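Local coordinates for chemotaxis protein CheX (Desulfovibrio desulfuricans subsp. desulfuricans str. G20, PDB 3HM4) that probably acts as a CheX-type phosphatase in bacterial chemotaxis, taking the phosphoryl group off the response regulator CheY, at residues Ala25-Ile30 and Phe142-Gly147; Asp45-Val50 and Asp125-Ser130. All blocks are in the same frame, centred on the assembly; numbering follows the deposited sequence.

The two contacts lie well apart in the fold, their centres 18 Å from each other and their nearest atoms about 10 Å apart. Both reach the six-stranded antiparallel sheet: interaction 1 where edge strand 30-36 starts beside strand 138-143, interaction 2 near the other side, where strand 47-53 is overlain by strand 127-131 of the small two-stranded sheet. Along the chain, interaction 1 joins residues near the start to residues near the end, and both segments of interaction 2 come between them; strand 127-131 leads on to strand 138-143. Interaction 1 ties the first helix-to-strand connection into the sheet, whereas interaction 2 includes residues of strand 127-131 that pair with a strand of the second subunit.

Interaction 1 (Ala25-Ile30 and Phe142-Gly147); sequences AGIQPI and FKTNHG
The amides of Gln28 and Asn145 meet with their planes 82° apart, nearly perpendicular. Asn145 ND2 donates to Gln28 OE1 at 2.9 Å, lying in the Gln28 carbonyl plane on a lone pair, while OE1 lies close to the Asn145 amide plane. Water 2 donates to Asn145 OD1 and to the carbonyl of Gln28. At the His146 ring edge, in plane, NE2 makes a weak bond to water 1, which also accepts from Asn145 ND2. Asn145 suits its place by offering donor and acceptor on a short side chain, and both ends of its amide are engaged. The Phe142 ring is approached obliquely by Pro29 CB, 3.9 Å from CD2, and stacks with Phe149.

On the side that meets helix 66-77, Ile27 crosses Thr144, its CD1 3.6 Å from Thr144 CG2. A chi1 of 82° sets Thr144 OG1 between its own backbone N and carbonyl carbon, where it accepts from His146 N and donates to Gly147 O; threonine thus supplies a hydroxyl for the turn and a methyl for Ile27. Branched Ile27 suits this buried place against Val72, and Gly26 the positive phi just after helix 10-25.

Ile27 O accepts from Asn145 N at 2.8 Å, and Ile30 and Lys143 exchange two backbone bonds. The arrangement combines an ST turn at Thr144 with an antiparallel hydrogen-bonded pair where edge strand 30-36 begins beside strand 138-143.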
ATOM      1  N   ALA A  25      -9.584  19.436  -4.796  1.00 21.16           N
ATOM      2  CA  ALA A  25      -8.580  20.360  -4.299  1.00 22.65           C
ATOM      3  C   ALA A  25      -8.424  21.648  -5.083  1.00 22.75           C
ATOM      4  O   ALA A  25      -7.814  22.580  -4.543  1.00 24.84           O
ATOM      5  CB  ALA A  25      -7.215  19.640  -4.169  1.00 23.07           C
ATOM      6  N   GLY A  26      -8.882  21.730  -6.332  1.00 21.25           N
ATOM      7  CA  GLY A  26      -8.753  22.963  -7.099  1.00 23.33           C
ATOM      8  C   GLY A  26      -7.314  23.414  -7.364  1.00 23.36           C
ATOM      9  O   GLY A  26      -7.064  24.569  -7.698  1.00 26.29           O
ATOM     10  N   ILE A  27      -6.368  22.471  -7.299  1.00 22.60           N
ATOM     11  CA  ILE A  27      -4.944  22.748  -7.436  1.00 20.22           C
ATOM     12  C   ILE A  27      -4.452  22.754  -8.881  1.00 17.08           C
ATOM     13  O   ILE A  27      -3.248  22.857  -9.083  1.00 17.67           O
ATOM     14  CB  ILE A  27      -4.110  21.804  -6.514  1.00 21.92           C
ATOM     15  CG1 ILE A  27      -4.196  20.333  -6.969  1.00 19.06           C
ATOM     16  CG2 ILE A  27      -4.488  22.011  -4.986  1.00 25.01           C
ATOM     17  CD1 ILE A  27      -3.252  19.483  -6.076  1.00 22.31           C
ATOM     18  N   GLN A  28      -5.352  22.621  -9.877  1.00 17.08           N
ATOM     19  CA  GLN A  28      -5.023  22.691 -11.284  1.00 17.86           C
ATOM     20  C   GLN A  28      -3.903  21.697 -11.639  1.00 16.27           C
ATOM     21  O   GLN A  28      -2.855  22.087 -12.136  1.00 17.85           O
ATOM     22  CB  GLN A  28      -4.703  24.129 -11.719  1.00 20.15           C
ATOM     23  CG  GLN A  28      -6.000  24.984 -11.644  1.00 21.97           C
ATOM     24  CD  GLN A  28      -5.790  26.440 -11.992  1.00 25.51           C
ATOM     25  OE1 GLN A  28      -5.195  27.179 -11.234  1.00 28.68           O
ATOM     26  NE2 GLN A  28      -6.319  26.855 -13.115  1.00 27.46           N
ATOM     27  N   PRO A  29      -4.141  20.388 -11.427  1.00 16.33           N
ATOM     28  CA  PRO A  29      -3.126  19.401 -11.747  1.00 14.58           C
ATOM     29  C   PRO A  29      -2.870  19.334 -13.255  1.00 15.10           C
ATOM     30  O   PRO A  29      -3.821  19.335 -14.059  1.00 17.59           O
ATOM     31  CB  PRO A  29      -3.720  18.102 -11.254  1.00 14.84           C
ATOM     32  CG  PRO A  29      -5.166  18.345 -11.301  1.00 16.91           C
ATOM     33  CD  PRO A  29      -5.349  19.750 -10.902  1.00 15.74           C
ATOM     34  N   ILE A  30      -1.600  19.285 -13.632  1.00 14.29           N
ATOM     35  CA  ILE A  30      -1.179  19.190 -15.028  1.00 15.97           C
ATOM     36  C   ILE A  30      -0.277  17.971 -15.185  1.00 15.37           C
ATOM     37  O   ILE A  30       0.870  17.978 -14.723  1.00 14.86           O
ATOM     38  CB  ILE A  30      -0.418  20.472 -15.461  1.00 17.53           C
ATOM     39  CG1 ILE A  30      -1.288  21.724 -15.260  1.00 22.81           C
ATOM     40  CG2 ILE A  30       0.033  20.365 -16.902  1.00 18.98           C
ATOM     41  CD1 ILE A  30      -0.544  23.045 -15.579  1.00 25.86           C
ATOM     42  N   PHE A 142       3.207  15.094 -12.064  1.00 11.26           N
ATOM     43  CA  PHE A 142       2.256  16.188 -12.160  1.00 11.93           C
ATOM     44  C   PHE A 142       2.830  17.448 -11.561  1.00 12.72           C
ATOM     45  O   PHE A 142       3.490  17.420 -10.512  1.00 13.42           O
ATOM     46  CB  PHE A 142       0.967  15.898 -11.356  1.00 12.29           C
ATOM     47  CG  PHE A 142      -0.010  14.975 -12.040  1.00 11.94           C
ATOM     48  CD1 PHE A 142       0.244  13.604 -12.129  1.00 12.77           C
ATOM     49  CD2 PHE A 142      -1.206  15.466 -12.529  1.00 14.30           C
ATOM     50  CE1 PHE A 142      -0.673  12.749 -12.734  1.00 16.04           C
ATOM     51  CE2 PHE A 142      -2.155  14.635 -13.090  1.00 15.45           C
ATOM     52  CZ  PHE A 142      -1.874  13.250 -13.205  1.00 14.92           C
ATOM     53  N   LYS A 143       2.483  18.566 -12.203  1.00 13.39           N
ATOM     54  CA  LYS A 143       2.616  19.896 -11.613  1.00 14.05           C
ATOM     55  C   LYS A 143       1.240  20.292 -11.081  1.00 14.49           C
ATOM     56  O   LYS A 143       0.210  19.824 -11.558  1.00 14.40           O
ATOM     57  CB  LYS A 143       3.008  20.931 -12.657  1.00 14.96           C
ATOM     58  CG  LYS A 143       4.381  20.760 -13.216  1.00 17.55           C
ATOM     59  CD  LYS A 143       4.777  21.944 -14.140  1.00 22.07           C
ATOM     60  CE  LYS A 143       3.916  22.121 -15.339  1.00 28.47           C
ATOM     61  NZ  LYS A 143       3.971  20.986 -16.246  1.00 36.78           N
ATOM     62  N   THR A 144       1.231  21.125 -10.044  1.00 14.62           N
ATOM     63  CA  THR A 144       0.019  21.725  -9.527  1.00 14.89           C
ATOM     64  C   THR A 144       0.345  23.156  -9.121  1.00 15.01           C
ATOM     65  O   THR A 144       1.500  23.603  -9.181  1.00 16.71           O
ATOM     66  CB  THR A 144      -0.569  20.967  -8.290  1.00 16.04           C
ATOM     67  OG1 THR A 144       0.082  21.339  -7.064  1.00 15.44           O
ATOM     68  CG2 THR A 144      -0.592  19.438  -8.458  1.00 14.60           C
ATOM     69  N   ASN A 145      -0.656  23.867  -8.630  1.00 15.66           N
ATOM     70  CA  ASN A 145      -0.405  25.218  -8.113  1.00 16.89           C
ATOM     71  C   ASN A 145       0.412  25.231  -6.820  1.00 16.59           C
ATOM     72  O   ASN A 145       0.925  26.271  -6.429  1.00 18.25           O
ATOM     73  CB  ASN A 145      -1.729  25.930  -7.806  1.00 19.59           C
ATOM     74  CG  ASN A 145      -2.585  26.160  -9.026  1.00 19.27           C
ATOM     75  OD1 ASN A 145      -2.087  26.232 -10.152  1.00 21.28           O
ATOM     76  ND2 ASN A 145      -3.916  26.360  -8.791  1.00 22.30           N
ATOM     77  N   HIS A 146       0.540  24.069  -6.158  1.00 15.26           N
ATOM     78  CA  HIS A 146       1.161  23.942  -4.871  1.00 16.75           C
ATOM     79  C   HIS A 146       2.073  22.742  -4.817  1.00 15.37           C
ATOM     80  O   HIS A 146       1.946  21.936  -3.922  1.00 19.80           O
ATOM     81  CB  HIS A 146       0.080  23.796  -3.786  1.00 18.38           C
ATOM     82  CG  HIS A 146      -0.825  24.978  -3.698  1.00 20.79           C
ATOM     83  ND1 HIS A 146      -0.471  26.123  -3.021  1.00 26.50           N
ATOM     84  CD2 HIS A 146      -2.051  25.209  -4.227  1.00 24.72           C
ATOM     85  CE1 HIS A 146      -1.445  27.009  -3.133  1.00 30.31           C
ATOM     86  NE2 HIS A 146      -2.411  26.483  -3.865  1.00 27.98           N
ATOM     87  N   GLY A 147       2.976  22.622  -5.781  1.00 15.16           N
ATOM     88  CA  GLY A 147       3.957  21.538  -5.734  1.00 14.81           C
ATOM     89  C   GLY A 147       3.527  20.313  -6.505  1.00 13.40           C
ATOM     90  O   GLY A 147       2.408  20.218  -7.020  1.00 16.15           O
TER
HETATM   91  O   HOH W   1      -4.770  26.089  -5.891  1.00 29.31           O
HETATM   92  O   HOH W   2      -1.253  24.309 -12.115  1.00 21.90           O
HETATM   93  O   HOH W   3       3.296  18.562 -16.091  1.00 24.40           O

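Interaction 2 (Asp45-Val50 and Asp125-Ser130); sequences DVSAVV and DGHTIS
His127 reaches across to Ser47 with the edge of its imidazole: NE2 lies 2.7 Å from Ser47 OG, which sits in the ring plane, and either atom could be the donor. Asp45 O also lies near that plane at the ring's edge, and CE1 comes within 3.5 Å of Asp45 C. The ring thus points edge-on at the corner of Asp45 and Val46, which both face Phe64 in a classic beta bulge. A chi1 of 71° swings His127 CG between its own backbone N and carbonyl carbon, so that the end of the side chain comes close to strand 47-53. Its other nitrogen, ND1, bonds to Gly124 O, so both ring nitrogens are held and the rotation of the ring is fixed. Ser47 is small enough to meet the ring at its edge, and its OG also bonds Thr63 OG1.

Farther along, Ile129 and Val49 approach each other at a slant. With CG1 anti to the backbone N (chi1 -180°), Ile129 places CD1 against Val49, 3.8 Å from its CB, while Ile129 CG2 lies 4.0 Å from Ser47 OG. Branched aliphatic residues suit this buried layer, and Ser120 of the second subunit packs on both. Thr128, Ile129 and Ser130 pair with an antiparallel strand of that subunit, so the sheet continues across the interface.

At the opposite end, Asp45 OD1 accepts from Gly126 N at 3.0 Å, met nearly along the C-O axis. Gly126 suits the positive phi of this corner. Water 4 donates to Asp45 O and Asp125 OD1.

Asp45 OD1 and Asp125 OD1 are only 4.3 Å apart, but Lys66 serves both side chains, its NZ in a salt bridge with Asp125 OD1 and its backbone N bonded to Asp45 OD2. The lysine charge and these N-H donors would be expected to ease the repulsion between the two carboxylates.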
ATOM      1  N   ASP A  45       6.680  12.399   0.728  1.00 10.96           N
ATOM      2  CA  ASP A  45       6.320  12.856   2.072  1.00 10.30           C
ATOM      3  C   ASP A  45       4.966  12.363   2.574  1.00  9.77           C
ATOM      4  O   ASP A  45       4.816  12.072   3.767  1.00 11.69           O
ATOM      5  CB  ASP A  45       6.504  14.375   2.100  1.00 10.93           C
ATOM      6  CG  ASP A  45       7.874  14.790   1.561  1.00 10.77           C
ATOM      7  OD1 ASP A  45       8.848  14.067   1.871  1.00 12.89           O
ATOM      8  OD2 ASP A  45       7.968  15.724   0.730  1.00 12.54           O
ATOM      9  N   VAL A  46       4.009  12.234   1.650  1.00  9.77           N
ATOM     10  CA  VAL A  46       2.734  11.582   1.898  1.00  9.93           C
ATOM     11  C   VAL A  46       2.489  10.724   0.663  1.00  9.80           C
ATOM     12  O   VAL A  46       2.572  11.246  -0.460  1.00 10.26           O
ATOM     13  CB  VAL A  46       1.570  12.532   2.124  1.00 11.04           C
ATOM     14  CG1 VAL A  46       0.217  11.732   2.283  1.00 12.78           C
ATOM     15  CG2 VAL A  46       1.847  13.420   3.353  1.00 12.69           C
ATOM     16  N   SER A  47       2.221   9.430   0.855  1.00  9.16           N
ATOM     17  CA  SER A  47       1.832   8.575  -0.242  1.00  9.25           C
ATOM     18  C   SER A  47       0.531   7.880   0.104  1.00  8.48           C
ATOM     19  O   SER A  47       0.157   7.759   1.272  1.00 10.14           O
ATOM     20  CB  SER A  47       2.880   7.517  -0.557  1.00  9.35           C
ATOM     21  OG  SER A  47       4.125   8.084  -0.952  1.00 10.52           O
ATOM     22  N   ALA A  48      -0.113   7.372  -0.935  1.00  9.73           N
ATOM     23  CA  ALA A  48      -1.263   6.488  -0.765  1.00 10.27           C
ATOM     24  C   ALA A  48      -1.161   5.399  -1.801  1.00  8.99           C
ATOM     25  O   ALA A  48      -0.595   5.613  -2.875  1.00 10.04           O
ATOM     26  CB  ALA A  48      -2.577   7.212  -0.845  1.00 12.65           C
ATOM     27  N   VAL A  49      -1.730   4.245  -1.490  1.00  9.14           N
ATOM     28  CA  VAL A  49      -1.658   3.107  -2.378  1.00  8.74           C
ATOM     29  C   VAL A  49      -2.917   2.291  -2.254  1.00  8.86           C
ATOM     30  O   VAL A  49      -3.456   2.155  -1.150  1.00 10.78           O
ATOM     31  CB  VAL A  49      -0.377   2.266  -2.133  1.00 10.06           C
ATOM     32  CG1 VAL A  49      -0.303   1.705  -0.718  1.00 13.11           C
ATOM     33  CG2 VAL A  49      -0.218   1.164  -3.182  1.00 11.52           C
ATOM     34  N   VAL A  50      -3.351   1.710  -3.370  1.00  8.94           N
ATOM     35  CA  VAL A  50      -4.575   0.912  -3.407  1.00  9.42           C
ATOM     36  C   VAL A  50      -4.446  -0.187  -4.432  1.00  9.57           C
ATOM     37  O   VAL A  50      -4.108   0.069  -5.573  1.00 11.38           O
ATOM     38  CB  VAL A  50      -5.855   1.785  -3.637  1.00 10.34           C
ATOM     39  CG1 VAL A  50      -5.864   2.556  -5.006  1.00 12.37           C
ATOM     40  CG2 VAL A  50      -7.118   0.941  -3.460  1.00 13.00           C
ATOM     41  N   ASP A 125       8.523  12.182   6.202  1.00 13.70           N
ATOM     42  CA  ASP A 125       9.291  12.872   5.175  1.00 13.42           C
ATOM     43  C   ASP A 125      10.337  11.939   4.562  1.00 13.74           C
ATOM     44  O   ASP A 125      11.062  11.227   5.283  1.00 14.95           O
ATOM     45  CB  ASP A 125      10.035  14.082   5.753  1.00 14.99           C
ATOM     46  CG  ASP A 125       9.128  15.238   6.086  1.00 19.31           C
ATOM     47  OD1 ASP A 125       7.901  15.171   5.917  1.00 18.98           O
ATOM     48  OD2 ASP A 125       9.690  16.267   6.529  1.00 22.54           O
ATOM     49  N   GLY A 126      10.356  11.876   3.235  1.00 13.10           N
ATOM     50  CA  GLY A 126      11.360  11.092   2.543  1.00 13.51           C
ATOM     51  C   GLY A 126      11.237   9.587   2.675  1.00 12.05           C
ATOM     52  O   GLY A 126      12.214   8.868   2.442  1.00 14.05           O
ATOM     53  N   HIS A 127      10.037   9.109   3.025  1.00 11.00           N
ATOM     54  CA  HIS A 127       9.794   7.664   2.924  1.00  9.71           C
ATOM     55  C   HIS A 127       9.877   7.243   1.459  1.00  9.84           C
ATOM     56  O   HIS A 127       9.802   8.062   0.557  1.00 10.87           O
ATOM     57  CB  HIS A 127       8.450   7.257   3.551  1.00  9.12           C
ATOM     58  CG  HIS A 127       7.256   7.702   2.764  1.00  9.68           C
ATOM     59  ND1 HIS A 127       6.515   8.813   3.094  1.00 10.82           N
ATOM     60  CD2 HIS A 127       6.678   7.168   1.662  1.00  9.47           C
ATOM     61  CE1 HIS A 127       5.538   8.945   2.202  1.00 11.52           C
ATOM     62  NE2 HIS A 127       5.606   7.961   1.325  1.00 10.85           N
ATOM     63  N   THR A 128       9.990   5.942   1.254  1.00 10.54           N
ATOM     64  CA  THR A 128       9.886   5.391  -0.055  1.00 10.39           C
ATOM     65  C   THR A 128       8.788   4.353  -0.142  1.00 10.48           C
ATOM     66  O   THR A 128       8.502   3.647   0.814  1.00 11.14           O
ATOM     67  CB  THR A 128      11.196   4.760  -0.550  1.00 10.55           C
ATOM     68  OG1 THR A 128      11.606   3.705   0.310  1.00 12.58           O
ATOM     69  CG2 THR A 128      12.313   5.816  -0.602  1.00 11.51           C
ATOM     70  N   ILE A 129       8.204   4.232  -1.332  1.00 10.01           N
ATOM     71  CA  ILE A 129       7.240   3.198  -1.654  1.00 10.85           C
ATOM     72  C   ILE A 129       7.712   2.520  -2.931  1.00 10.16           C
ATOM     73  O   ILE A 129       8.109   3.187  -3.897  1.00 11.56           O
ATOM     74  CB  ILE A 129       5.799   3.736  -1.735  1.00 14.22           C
ATOM     75  CG1 ILE A 129       4.797   2.615  -2.068  1.00 15.23           C
ATOM     76  CG2 ILE A 129       5.662   4.842  -2.731  1.00 17.07           C
ATOM     77  CD1 ILE A 129       3.318   2.941  -1.661  1.00 20.39           C
ATOM     78  N   SER A 130       7.652   1.195  -2.916  1.00  9.44           N
ATOM     79  CA  SER A 130       8.100   0.348  -4.006  1.00  9.66           C
ATOM     80  C   SER A 130       7.028  -0.686  -4.340  1.00 10.21           C
ATOM     81  O   SER A 130       6.604  -1.423  -3.476  1.00 10.87           O
ATOM     82  CB  SER A 130       9.363  -0.426  -3.607  1.00 11.52           C
ATOM     83  OG  SER A 130      10.456   0.458  -3.266  1.00 13.01           O
TER
HETATM   84  O   HOH W   4       5.629  13.588   5.866  1.00 22.64           O